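Local coordinates for protein N5-Carboxyaminoimidazole ribonucleotide synthetase (Staphylococcus aureus subsp. aureus, PDB 3ORQ) that catalyses, as an ATP-grasp enzyme, the ATP-dependent carboxylation of 5-aminoimidazole ribonucleotide with bicarbonate to N5-carboxyaminoimidazole ribonucleotide in purine biosynthesis, at residues E82-A86 with Q87-L91; K224-V227 with P228-D232; E239-N242 with K243-S247; C286-Q290 with F291-I295. All coordinates share one frame; numbering follows the deposited sequence.

Contact 1 of 4, residues E82-A86 with Q87-L91; sequences ENISA and QQLKL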
# COMPACT_ATOMS: atom_id res chain seq x y z
N GLU A 82 -12.61 18.91 4.67
CA GLU A 82 -12.87 20.22 5.27
C GLU A 82 -14.28 20.38 5.84
O GLU A 82 -14.65 21.47 6.23
CB GLU A 82 -12.64 21.31 4.23
CG GLU A 82 -11.38 21.12 3.42
CD GLU A 82 -11.63 20.53 2.05
OE1 GLU A 82 -12.20 19.43 1.96
OE2 GLU A 82 -11.23 21.19 1.07
N ASN A 83 -15.03 19.29 5.90
CA ASN A 83 -16.39 19.28 6.45
C ASN A 83 -16.56 20.05 7.75
O ASN A 83 -17.25 21.06 7.79
CB ASN A 83 -16.87 17.84 6.70
CG ASN A 83 -16.22 16.83 5.77
OD1 ASN A 83 -16.62 16.68 4.61
ND2 ASN A 83 -15.22 16.10 6.29
N ILE A 84 -15.90 19.56 8.81
CA ILE A 84 -16.13 19.98 10.19
C ILE A 84 -16.13 21.48 10.45
O ILE A 84 -15.46 22.23 9.75
CB ILE A 84 -15.11 19.29 11.15
CG1 ILE A 84 -15.29 19.84 12.58
CG2 ILE A 84 -13.69 19.43 10.62
CD1 ILE A 84 -14.57 19.07 13.67
N SER A 85 -16.89 21.91 11.45
CA SER A 85 -16.91 23.31 11.80
C SER A 85 -15.63 23.70 12.53
O SER A 85 -15.17 22.98 13.43
CB SER A 85 -18.11 23.65 12.66
OG SER A 85 -17.80 23.54 14.03
N ALA A 86 -15.09 24.84 12.15
CA ALA A 86 -13.91 25.40 12.77
C ALA A 86 -14.08 25.55 14.27
O ALA A 86 -13.12 25.36 15.04
CB ALA A 86 -13.59 26.76 12.16
N GLN A 87 -15.30 25.91 14.68
CA GLN A 87 -15.60 26.11 16.08
C GLN A 87 -15.52 24.80 16.87
O GLN A 87 -15.00 24.79 17.98
CB GLN A 87 -16.98 26.77 16.26
CG GLN A 87 -17.02 27.80 17.40
CD GLN A 87 -16.64 27.21 18.76
OE1 GLN A 87 -15.58 27.54 19.35
NE2 GLN A 87 -17.50 26.30 19.27
N GLN A 88 -16.01 23.70 16.30
CA GLN A 88 -15.94 22.40 16.96
C GLN A 88 -14.47 21.95 17.07
O GLN A 88 -14.04 21.41 18.09
CB GLN A 88 -16.76 21.35 16.21
CG GLN A 88 -18.22 21.25 16.64
CD GLN A 88 -18.39 21.06 18.15
OE1 GLN A 88 -18.00 20.03 18.69
NE2 GLN A 88 -18.95 22.06 18.82
N LEU A 89 -13.73 22.15 15.99
CA LEU A 89 -12.38 21.69 15.87
C LEU A 89 -11.46 22.48 16.82
O LEU A 89 -10.54 21.92 17.41
CB LEU A 89 -11.94 21.83 14.42
CG LEU A 89 -10.55 21.37 13.98
CD1 LEU A 89 -10.38 19.87 14.31
CD2 LEU A 89 -10.34 21.63 12.49
N LYS A 90 -11.73 23.78 17.00
CA LYS A 90 -10.98 24.59 17.97
C LYS A 90 -11.13 24.02 19.39
O LYS A 90 -10.15 23.76 20.05
CB LYS A 90 -11.36 26.09 17.90
CG LYS A 90 -10.67 26.96 18.95
CD LYS A 90 -10.92 28.45 18.75
CE LYS A 90 -10.28 29.30 19.88
NZ LYS A 90 -11.00 29.11 21.19
N LEU A 91 -12.36 23.79 19.83
CA LEU A 91 -12.61 23.07 21.07
C LEU A 91 -11.81 21.76 21.22
O LEU A 91 -11.29 21.48 22.28
CB LEU A 91 -14.08 22.73 21.21
CG LEU A 91 -14.99 23.92 21.51
CD1 LEU A 91 -16.33 23.37 22.02
CD2 LEU A 91 -14.34 24.92 22.52
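I84, in the loop that follows strand 76-79, lays its side chain across the first turn of helix 86-95, at about a right angle to both Q88 and L89. With CG1 anti to the backbone N (chi1 175°) and chi2 also extended, the chain is stretched out, and its terminal CD1 reaches CB of L89 at 3.9 Å and CB of Q88 at 4.1 Å. The same isoleucine packs on L67 of helix 64-73, as does Q88, while L89 touches I105 of helix 103-109. S85 is the N-cap. Its OG accepts from the backbone N of Q88 at 2.9 Å, with a fairly straight N-H...O angle of 157°, and also lies against the Q88 side chain, 3.3 Å from CB. The backbone O of S85 accepts from L89 N at 3.1 Å. One residue on, A86 O accepts from K90 N at 2.9 Å, while the A86 methyl group packs on Q106. The polar end of K90 runs on along the helix to a salt bridge with E94. Placed in the preATP-grasp domain, the turn begins the helix that follows strand 76-79, an outermost strand of the Rossmann-like parallel sheet. In chemical terms, the S85 hydroxyl gives the Q88 amide in the first turn a side-chain acceptor, as an N-cap does, while I84 adds an apolar contact to the same turn through its terminal methyl.

Contact 2 of 4, residues K224-V227 with P228-D232; sequences KTIV and PARID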
# COMPACT_ATOMS: atom_id res chain seq x y z
N LYS A 224 -7.74 13.73 -15.19
CA LYS A 224 -6.44 13.18 -15.54
C LYS A 224 -5.34 13.96 -14.86
O LYS A 224 -5.36 15.17 -14.90
CB LYS A 224 -6.21 13.21 -17.06
CG LYS A 224 -4.82 12.73 -17.49
CD LYS A 224 -4.77 12.44 -18.96
CE LYS A 224 -5.44 13.61 -19.76
NZ LYS A 224 -4.60 14.87 -19.81
N THR A 225 -4.40 13.26 -14.24
CA THR A 225 -3.19 13.88 -13.66
C THR A 225 -1.99 13.23 -14.28
O THR A 225 -1.91 11.99 -14.33
CB THR A 225 -3.15 13.69 -12.13
OG1 THR A 225 -4.29 14.36 -11.56
CG2 THR A 225 -1.81 14.19 -11.51
N ILE A 226 -1.07 14.05 -14.78
CA ILE A 226 0.17 13.55 -15.40
C ILE A 226 1.36 14.04 -14.62
O ILE A 226 1.44 15.20 -14.27
CB ILE A 226 0.34 14.08 -16.83
CG1 ILE A 226 -0.73 13.46 -17.73
CG2 ILE A 226 1.79 13.82 -17.33
CD1 ILE A 226 -0.61 13.83 -19.18
N VAL A 227 2.31 13.14 -14.35
CA VAL A 227 3.47 13.49 -13.60
C VAL A 227 4.64 12.85 -14.30
O VAL A 227 4.61 11.63 -14.55
CB VAL A 227 3.38 12.96 -12.13
CG1 VAL A 227 4.56 13.44 -11.31
CG2 VAL A 227 2.07 13.43 -11.46
N PRO A 228 5.71 13.62 -14.57
CA PRO A 228 5.88 15.01 -14.14
C PRO A 228 5.13 15.97 -15.04
O PRO A 228 5.00 15.70 -16.25
CB PRO A 228 7.40 15.24 -14.28
CG PRO A 228 7.84 14.33 -15.36
CD PRO A 228 6.90 13.13 -15.31
N ALA A 229 4.63 17.06 -14.46
CA ALA A 229 3.93 18.10 -15.24
C ALA A 229 4.81 18.55 -16.44
O ALA A 229 6.00 18.86 -16.29
CB ALA A 229 3.57 19.27 -14.36
N ARG A 230 4.23 18.53 -17.64
CA ARG A 230 4.95 18.90 -18.86
C ARG A 230 5.23 20.42 -19.04
O ARG A 230 5.65 20.86 -20.10
CB ARG A 230 4.23 18.35 -20.11
CG ARG A 230 4.22 16.83 -20.17
CD ARG A 230 3.19 16.31 -21.15
NE ARG A 230 1.82 16.77 -20.88
CZ ARG A 230 0.74 16.19 -21.39
NH1 ARG A 230 0.88 15.13 -22.16
NH2 ARG A 230 -0.49 16.66 -21.13
N ILE A 231 5.01 21.20 -17.99
CA ILE A 231 5.38 22.61 -17.99
C ILE A 231 6.18 22.93 -16.71
O ILE A 231 5.81 22.54 -15.61
CB ILE A 231 4.13 23.47 -18.13
CG1 ILE A 231 4.44 24.94 -17.89
CG2 ILE A 231 3.02 23.00 -17.20
CD1 ILE A 231 3.25 25.82 -18.21
N ASP A 232 7.29 23.64 -16.87
CA ASP A 232 8.20 23.88 -15.76
C ASP A 232 7.73 25.03 -14.89
O ASP A 232 7.96 26.19 -15.22
CB ASP A 232 9.61 24.14 -16.30
CG ASP A 232 10.63 24.33 -15.19
OD1 ASP A 232 10.49 23.70 -14.10
OD2 ASP A 232 11.59 25.12 -15.42
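R230 folds back from the loop after strand 221-227 to lie against I226, the last but one residue of that strand. From CB the chain leaves with CG anti to the carbonyl carbon (chi1 -65°), stays extended through CD, and bends at chi3, which swings the guanidinium over the end of the isoleucine. NE is 4.2 Å from CD1 of I226, at the margin of the contact. CZ comes to 3.5 Å from that methyl carbon, NH1 to 3.6 Å and NH2 to 3.4 Å, so CD1 lies over one face of the flat group, 3.3 Å above its plane and displaced toward the rim. The contact is apolar on this face, while the nitrogens are used by other partners: NH2 forms salt bridges with E214 and E366, and NH1 a hydrogen bond with N363. K224, whose NZ lies 4.7 Å from NH2 of R230, also pairs with E366 as well as with E216; the acids would probably offset the closeness of the two positive charges. The peptide bond between V227 and P228 is cis. There CG1 of V227, anti to its backbone N, presses closely on the proline, 3.5 Å from CA. Strand and loop lie within the ATP-grasp domain, the strand in its large antiparallel sheet, hydrogen-bonded to strand 207-218 through E214 and E216 and to strand 313-319 through A313 and M315. Helix 362-372 covers I226 with V362 and E366, and the loop then runs on toward helix 234-245.

Contact 3 of 4, residues E239-N242 with K243-S247; sequences EQVN and KIIQS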
# COMPACT_ATOMS: atom_id res chain seq x y z
N GLU A 239 7.72 28.96 -4.52
CA GLU A 239 7.77 30.33 -3.99
C GLU A 239 6.40 30.70 -3.44
O GLU A 239 6.32 31.33 -2.39
CB GLU A 239 8.21 31.34 -5.07
CG GLU A 239 9.70 31.25 -5.48
CD GLU A 239 10.06 32.05 -6.78
OE1 GLU A 239 9.16 32.51 -7.51
OE2 GLU A 239 11.27 32.21 -7.08
N GLN A 240 5.33 30.33 -4.15
CA GLN A 240 4.01 30.66 -3.68
C GLN A 240 3.70 29.91 -2.39
O GLN A 240 3.11 30.47 -1.47
CB GLN A 240 2.96 30.39 -4.75
CG GLN A 240 3.24 31.10 -6.05
CD GLN A 240 3.13 32.63 -5.91
OE1 GLN A 240 2.06 33.14 -5.61
NE2 GLN A 240 4.27 33.34 -6.09
N VAL A 241 4.09 28.63 -2.31
CA VAL A 241 3.87 27.85 -1.10
C VAL A 241 4.57 28.45 0.11
O VAL A 241 3.98 28.64 1.17
CB VAL A 241 4.27 26.37 -1.27
CG1 VAL A 241 4.12 25.66 0.03
CG2 VAL A 241 3.37 25.69 -2.33
N ASN A 242 5.84 28.79 -0.08
CA ASN A 242 6.57 29.50 0.96
C ASN A 242 5.88 30.75 1.45
O ASN A 242 5.92 31.04 2.63
CB ASN A 242 7.99 29.80 0.54
CG ASN A 242 8.79 28.53 0.28
OD1 ASN A 242 8.55 27.45 0.87
ND2 ASN A 242 9.76 28.66 -0.62
N LYS A 243 5.20 31.48 0.56
CA LYS A 243 4.41 32.64 1.01
C LYS A 243 3.21 32.16 1.82
O LYS A 243 2.92 32.71 2.89
CB LYS A 243 3.95 33.50 -0.16
CG LYS A 243 5.02 34.44 -0.72
CD LYS A 243 4.63 34.93 -2.12
CE LYS A 243 5.63 35.97 -2.65
NZ LYS A 243 6.91 35.41 -3.19
N ILE A 244 2.54 31.12 1.32
CA ILE A 244 1.30 30.68 1.94
C ILE A 244 1.52 30.18 3.36
O ILE A 244 0.68 30.38 4.24
CB ILE A 244 0.65 29.55 1.11
CG1 ILE A 244 0.28 30.07 -0.27
CG2 ILE A 244 -0.52 28.91 1.86
CD1 ILE A 244 -0.30 28.99 -1.21
N ILE A 245 2.64 29.52 3.56
CA ILE A 245 3.03 28.91 4.83
C ILE A 245 3.37 29.93 5.94
O ILE A 245 3.37 29.61 7.12
CB ILE A 245 4.22 27.95 4.53
CG1 ILE A 245 3.71 26.52 4.39
CG2 ILE A 245 5.39 28.04 5.52
CD1 ILE A 245 2.92 26.29 3.16
N GLN A 246 3.67 31.16 5.58
CA GLN A 246 3.82 32.20 6.62
C GLN A 246 2.50 32.76 7.13
O GLN A 246 2.49 33.50 8.10
CB GLN A 246 4.71 33.37 6.17
CG GLN A 246 6.20 33.11 6.36
CD GLN A 246 6.85 32.66 5.06
OE1 GLN A 246 6.92 33.43 4.07
NE2 GLN A 246 7.34 31.40 5.04
N SER A 247 1.42 32.43 6.45
CA SER A 247 0.13 32.99 6.84
C SER A 247 -0.85 31.97 7.41
O SER A 247 -1.81 32.37 8.09
CB SER A 247 -0.50 33.78 5.68
OG SER A 247 0.27 34.96 5.41
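V241 and I245, one turn apart on helix 234-245, meet methyl to methyl, their side chains slanting across each other. CG1 of V241, anti to the backbone N (chi1 176°), approaches CD1 of I245 at 3.4 Å, closer than usual for two carbons. That same CD1 also lies over the preceding turn, 3.3 Å from O of V241. I244 leans in a different direction: its CG1 lies 3.1 Å from O of Q240. These residues form the inner face of the helix, which packs on the antiparallel sheet of the ATP-grasp domain: V241 and I244 touch V256, I245 touches F254, and V241 also meets L197. Q240 touches F258, L266 and V268 of the same sheet, and its OE1 accepts a hydrogen bond from the backbone N of K124. Regular helical bonds connect the turns, with I244 N 2.9 Å from O of Q240 and I245 N 2.9 Å from O of V241. On the outer side K243 runs back past the carbonyl O of E239 and bends at chi4; NZ stops 5.7 Å from OE1 of E239, the opposite charges being near but not in contact.

Contact 4 of 4, residues C286-Q290 with F291-I295; sequences CDYSQ and FDTHI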
# COMPACT_ATOMS: atom_id res chain seq x y z
N CYS A 286 5.97 6.97 -6.61
CA CYS A 286 7.00 7.66 -5.76
C CYS A 286 7.52 6.72 -4.72
O CYS A 286 6.89 5.68 -4.45
CB CYS A 286 6.42 8.91 -5.05
SG CYS A 286 5.89 10.22 -6.17
N ASP A 287 8.62 7.09 -4.08
CA ASP A 287 9.17 6.23 -3.03
C ASP A 287 8.41 6.42 -1.71
O ASP A 287 8.60 5.64 -0.76
CB ASP A 287 10.68 6.48 -2.86
CG ASP A 287 11.04 7.97 -2.74
OD1 ASP A 287 10.15 8.84 -2.90
OD2 ASP A 287 12.23 8.28 -2.50
N TYR A 288 7.59 7.47 -1.65
CA TYR A 288 6.67 7.73 -0.52
C TYR A 288 5.36 8.22 -1.15
O TYR A 288 5.39 8.90 -2.17
CB TYR A 288 7.16 8.85 0.38
CG TYR A 288 8.52 8.61 1.05
CD1 TYR A 288 9.69 9.05 0.42
CD2 TYR A 288 8.61 7.99 2.30
CE1 TYR A 288 10.94 8.87 0.99
CE2 TYR A 288 9.89 7.76 2.89
CZ TYR A 288 11.04 8.22 2.21
OH TYR A 288 12.30 8.05 2.75
N SER A 289 4.22 7.89 -0.56
CA SER A 289 2.96 8.44 -1.07
C SER A 289 2.53 9.60 -0.20
O SER A 289 3.04 9.77 0.89
CB SER A 289 1.84 7.37 -1.10
OG SER A 289 1.20 7.28 0.17
N GLN A 290 1.55 10.35 -0.65
CA GLN A 290 1.11 11.52 0.09
C GLN A 290 0.44 11.12 1.39
O GLN A 290 0.36 11.92 2.33
CB GLN A 290 0.19 12.40 -0.77
CG GLN A 290 -1.02 11.72 -1.35
CD GLN A 290 -2.06 12.69 -1.88
OE1 GLN A 290 -2.97 12.28 -2.60
NE2 GLN A 290 -1.96 13.95 -1.49
N PHE A 291 -0.02 9.87 1.45
CA PHE A 291 -0.59 9.33 2.71
C PHE A 291 0.50 8.87 3.68
O PHE A 291 0.36 9.09 4.90
CB PHE A 291 -1.60 8.19 2.41
CG PHE A 291 -2.67 8.61 1.46
CD1 PHE A 291 -3.70 9.44 1.90
CD2 PHE A 291 -2.55 8.31 0.08
CE1 PHE A 291 -4.68 9.90 1.00
CE2 PHE A 291 -3.53 8.76 -0.83
CZ PHE A 291 -4.59 9.54 -0.36
N ASP A 292 1.58 8.25 3.17
CA ASP A 292 2.68 7.87 4.05
C ASP A 292 3.21 9.12 4.74
O ASP A 292 3.30 9.14 5.96
CB ASP A 292 3.83 7.22 3.27
CG ASP A 292 3.42 5.93 2.55
OD1 ASP A 292 2.52 5.18 3.04
OD2 ASP A 292 4.01 5.71 1.45
N THR A 293 3.56 10.14 3.98
CA THR A 293 4.10 11.35 4.60
C THR A 293 3.03 12.03 5.51
O THR A 293 3.35 12.64 6.49
CB THR A 293 4.64 12.33 3.56
OG1 THR A 293 3.60 12.63 2.62
CG2 THR A 293 5.81 11.73 2.80
N HIS A 294 1.75 11.88 5.20
CA HIS A 294 0.76 12.48 6.07
C HIS A 294 0.84 11.88 7.46
O HIS A 294 0.83 12.61 8.47
CB HIS A 294 -0.66 12.28 5.51
CG HIS A 294 -1.70 13.06 6.26
ND1 HIS A 294 -1.92 14.40 6.04
CD2 HIS A 294 -2.58 12.70 7.22
CE1 HIS A 294 -2.90 14.83 6.80
NE2 HIS A 294 -3.31 13.83 7.55
N ILE A 295 0.96 10.56 7.53
CA ILE A 295 1.05 9.85 8.83
C ILE A 295 2.36 10.17 9.53
O ILE A 295 2.41 10.34 10.77
CB ILE A 295 0.99 8.32 8.61
CG1 ILE A 295 -0.30 7.95 7.87
CG2 ILE A 295 1.09 7.58 9.99
CD1 ILE A 295 -1.63 8.54 8.50
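S289 and D292 form a capping box at the start of helix 290-298, and Q290 and F291 pack beside it. The OG of S289, the N-cap, is placed between its backbone N and carbonyl carbon (chi1 85°), where it accepts from D292 N at 3.2 Å and, weakly, from F291 N. In return, OD2 of D292 accepts from S289 N at 3.0 Å, a nearly straight bond (165°) whose donor lies 41° out of the carboxylate plane. The other oxygen, OD1, is engaged by K33 and S30 of helix 22-33, so the cap also ties two helices together. Q290 runs beside F291 in the same direction, and CG of Q290 makes a CH-pi contact over one face of the phenyl ring, 4.2 Å from its centroid. S289 OG stands at the edge of that ring, while M26 and M27 pack on F291 from helix 22-33. Just before the cap, the Y288 ring meets H337 of the second subunit, which brings this turn to the dimer interface. T293 N donates to the carbonyl O of S289 at 3.2 Å, and T293 CG2 lies 4.0 Å from CB of Y288.

The four contacts follow one another along the chain and none touches another. Contact 1 lies in the preATP-grasp domain and contacts 2 and 3 in the ATP-grasp domain; contacts 1 and 2 are on opposite sides of the chain's centre, their centres 34 Å apart. Contacts 2 and 4 come nearest, about 6 Å between closest atoms. None of the contacts reaches the nucleotide. In contact 3 the side chain of I244 is about 9 Å from that of E270, a magnesium ligand, and about 14 Å from ADP and magnesium. The A229 side chain of contact 2 is about 9 Å from that of E194, a probable ATP-binding residue. In contact 4, Q290 is about 13 Å from magnesium and F291 about 13 Å from pyrophosphate, measured from their side chains.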